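Local atomic coordinates of putative surface anchored protein (Clostridium perfringens B, PDB entry 4NI6), a protein that probably forms part of the Ig-like repeat shaft of a cell-surface adhesin, stabilised by a self-generated internal Thr-Gln ester cross-link. Residues 33-37 and 99-103. Residues are numbered along the deposited sequence; the frame is centred on the assembly and turned at random.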
ATOM      1  N   VAL A  33      -1.030 -10.417   3.795  1.00 10.16           N
ATOM      2  CA  VAL A  33      -1.476  -9.108   3.325  1.00  9.59           C
ATOM      3  C   VAL A  33      -0.608  -8.696   2.145  1.00  9.23           C
ATOM      4  O   VAL A  33       0.614  -8.660   2.252  1.00 10.37           O
ATOM      5  CB  VAL A  33      -1.355  -8.036   4.421  1.00 10.36           C
ATOM      6  CG1 VAL A  33      -1.827  -6.665   3.914  1.00 12.03           C
ATOM      7  CG2 VAL A  33      -2.162  -8.445   5.644  1.00 11.71           C
ATOM      8  N   LYS A  34      -1.257  -8.495   1.011  1.00  8.41           N
ATOM      9  CA  LYS A  34      -0.583  -8.069  -0.211  1.00  8.89           C
ATOM     10  C   LYS A  34      -1.263  -6.797  -0.699  1.00  8.94           C
ATOM     11  O   LYS A  34      -2.355  -6.426  -0.246  1.00 11.61           O
ATOM     12  CB  LYS A  34      -0.704  -9.143  -1.303  1.00 13.96           C
ATOM     13  CG  LYS A  34       0.025 -10.436  -1.014  1.00 16.94           C
ATOM     14  CD  LYS A  34      -0.190 -11.434  -2.137  1.00 29.37           C
ATOM     15  CE  LYS A  34      -0.045 -12.863  -1.634  1.00 43.34           C
ATOM     16  NZ  LYS A  34       0.450 -13.777  -2.699  1.00 65.83           N
ATOM     17  N   ASP A  35      -0.561  -6.014  -1.509  1.00  9.18           N
ATOM     18  CA  ASP A  35      -1.142  -4.790  -2.041  1.00  8.89           C
ATOM     19  C   ASP A  35      -0.777  -4.656  -3.519  1.00  8.65           C
ATOM     20  O   ASP A  35       0.354  -4.976  -3.913  1.00  9.70           O
ATOM     21  CB  ASP A  35      -0.564  -3.579  -1.295  1.00  8.92           C
ATOM     22  CG  ASP A  35      -1.378  -2.308  -1.484  1.00  8.74           C
ATOM     23  OD1 ASP A  35      -2.603  -2.376  -1.194  1.00  8.94           O
ATOM     24  OD2 ASP A  35      -0.824  -1.238  -1.839  1.00  9.55           O
ATOM     25  N   THR A  36      -1.783  -4.340  -4.313  1.00  9.14           N
ATOM     26  CA  THR A  36      -1.579  -4.032  -5.738  1.00  9.29           C
ATOM     27  C   THR A  36      -1.588  -2.524  -5.947  1.00  9.82           C
ATOM     28  O   THR A  36      -2.464  -1.818  -5.435  1.00 11.56           O
ATOM     29  CB  THR A  36      -2.683  -4.684  -6.569  1.00 11.81           C
ATOM     30  OG1 THR A  36      -2.619  -6.098  -6.344  1.00 14.33           O
ATOM     31  CG2 THR A  36      -2.506  -4.449  -8.024  1.00 15.06           C
ATOM     32  N   ILE A  37      -0.592  -2.018  -6.685  1.00 10.29           N
ATOM     33  CA  ILE A  37      -0.386  -0.571  -6.905  1.00 10.30           C
ATOM     34  C   ILE A  37      -0.485  -0.255  -8.402  1.00 10.50           C
ATOM     35  O   ILE A  37       0.308  -0.782  -9.199  1.00 11.07           O
ATOM     36  CB  ILE A  37       1.004  -0.119  -6.380  1.00  9.79           C
ATOM     37  CG1 ILE A  37       1.256  -0.509  -4.905  1.00 11.14           C
ATOM     38  CG2 ILE A  37       1.164   1.394  -6.568  1.00 11.30           C
ATOM     39  CD1 ILE A  37       1.881  -1.876  -4.712  1.00 11.67           C
ATOM     40  N   VAL A  99      -4.916  -0.308   7.386  1.00  9.38           N
ATOM     41  CA  VAL A  99      -4.866   0.309   6.053  1.00  9.52           C
ATOM     42  C   VAL A  99      -3.441   0.321   5.517  1.00  8.43           C
ATOM     43  O   VAL A  99      -2.495   0.493   6.257  1.00  9.50           O
ATOM     44  CB  VAL A  99      -5.498   1.723   6.098  1.00  9.08           C
ATOM     45  CG1 VAL A  99      -4.710   2.683   6.990  1.00 12.24           C
ATOM     46  CG2 VAL A  99      -5.689   2.326   4.705  1.00 10.95           C
ATOM     47  N   VAL A 100      -3.356   0.121   4.206  1.00  8.73           N
ATOM     48  CA  VAL A 100      -2.060   0.164   3.514  1.00  8.73           C
ATOM     49  C   VAL A 100      -1.779   1.529   2.913  1.00  8.31           C
ATOM     50  O   VAL A 100      -2.663   2.103   2.273  1.00  9.49           O
ATOM     51  CB  VAL A 100      -1.979  -0.885   2.407  1.00  9.70           C
ATOM     52  CG1 VAL A 100      -0.639  -0.818   1.669  1.00 10.21           C
ATOM     53  CG2 VAL A 100      -2.195  -2.292   2.962  1.00 11.85           C
ATOM     54  N   PHE A 101      -0.608   2.056   3.266  1.00  8.57           N
ATOM     55  CA  PHE A 101      -0.048   3.265   2.657  1.00  9.12           C
ATOM     56  C   PHE A 101       1.050   2.851   1.660  1.00  8.63           C
ATOM     57  O   PHE A 101       1.789   1.893   1.899  1.00  9.76           O
ATOM     58  CB  PHE A 101       0.596   4.086   3.741  1.00  9.61           C
ATOM     59  CG  PHE A 101      -0.345   4.872   4.615  1.00  9.99           C
ATOM     60  CD1 PHE A 101      -1.726   4.767   4.518  1.00  9.99           C
ATOM     61  CD2 PHE A 101       0.188   5.725   5.579  1.00 11.23           C
ATOM     62  CE1 PHE A 101      -2.563   5.493   5.351  1.00 11.27           C
ATOM     63  CE2 PHE A 101      -0.643   6.469   6.412  1.00 12.83           C
ATOM     64  CZ  PHE A 101      -2.018   6.344   6.307  1.00 12.67           C
ATOM     65  N   GLU A 102       1.222   3.635   0.575  1.00  9.41           N
ATOM     66  CA  GLU A 102       2.305   3.400  -0.403  1.00  9.69           C
ATOM     67  C   GLU A 102       2.957   4.724  -0.789  1.00 10.14           C
ATOM     68  O   GLU A 102       2.271   5.739  -0.893  1.00 11.37           O
ATOM     69  CB  GLU A 102       1.742   2.780  -1.673  1.00  9.74           C
ATOM     70  CG  GLU A 102       1.200   1.376  -1.525  1.00  9.16           C
ATOM     71  CD  GLU A 102       2.242   0.270  -1.348  1.00  9.34           C
ATOM     72  OE1 GLU A 102       1.822  -0.915  -1.172  1.00 10.31           O
ATOM     73  OE2 GLU A 102       3.444   0.545  -1.231  1.00  9.44           O
ATOM     74  N   ASN A 103       4.276   4.693  -0.877  1.00  9.15           N
ATOM     75  CA  ASN A 103       5.073   5.850  -1.261  1.00 10.08           C
ATOM     76  C   ASN A 103       6.117   5.380  -2.263  1.00 10.30           C
ATOM     77  O   ASN A 103       6.968   4.547  -1.959  1.00 11.79           O
ATOM     78  CB  ASN A 103       5.746   6.371  -0.032  1.00 12.26           C
ATOM     79  CG  ASN A 103       6.481   7.665  -0.274  1.00 18.49           C
ATOM     80  OD1 ASN A 103       5.981   8.744   0.027  1.00 30.18           O
ATOM     81  ND2 ASN A 103       7.664   7.565  -0.858  1.00 24.58           N
TER
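Segments 33-37 and 99-103 run in broadly the same direction, their axes crossing at -45° with a closest approach of 9.0 Å, and Asp35 lies across from Val100 while Ile37 lies across from Glu102. The two segments belong to different sheets, strand 31-39 in one and strand 97-106 in the other, and their inward-pointing side chains meet in the buried core between them.

At the centre two carboxyl groups approach from opposite directions, bringing Asp35 OD2 to 2.7 Å from Glu102 OE1, with their planes tilted only 17° apart. Asp35 extends with CG anti to its backbone N, whereas the Glu102 chain bends at chi2 (-73°), which folds its carboxyl group back toward Asp35 and Ile37. Apolar groups close over the acids from opposite sides. Val100 CG1 sits above the face of the Asp35 carboxyl group, 3.6 Å from its CG. Ile37 lies across the far face of the Glu102 group, where its CD1 comes to 3.7 Å from OE1. Farther along, Val33 CG1 and Val100 CG2 make a looser apolar contact at 4.5 Å.

Thr5 touches both acids, and Gln135 OE1 lies close to Asp35 OD1. Such a buried acid pair between the facing sheets of an Ig-like sandwich, beside a threonine and a glutamine, is consistent with the site of the intramolecular Thr-Gln ester bond in this adhesin family.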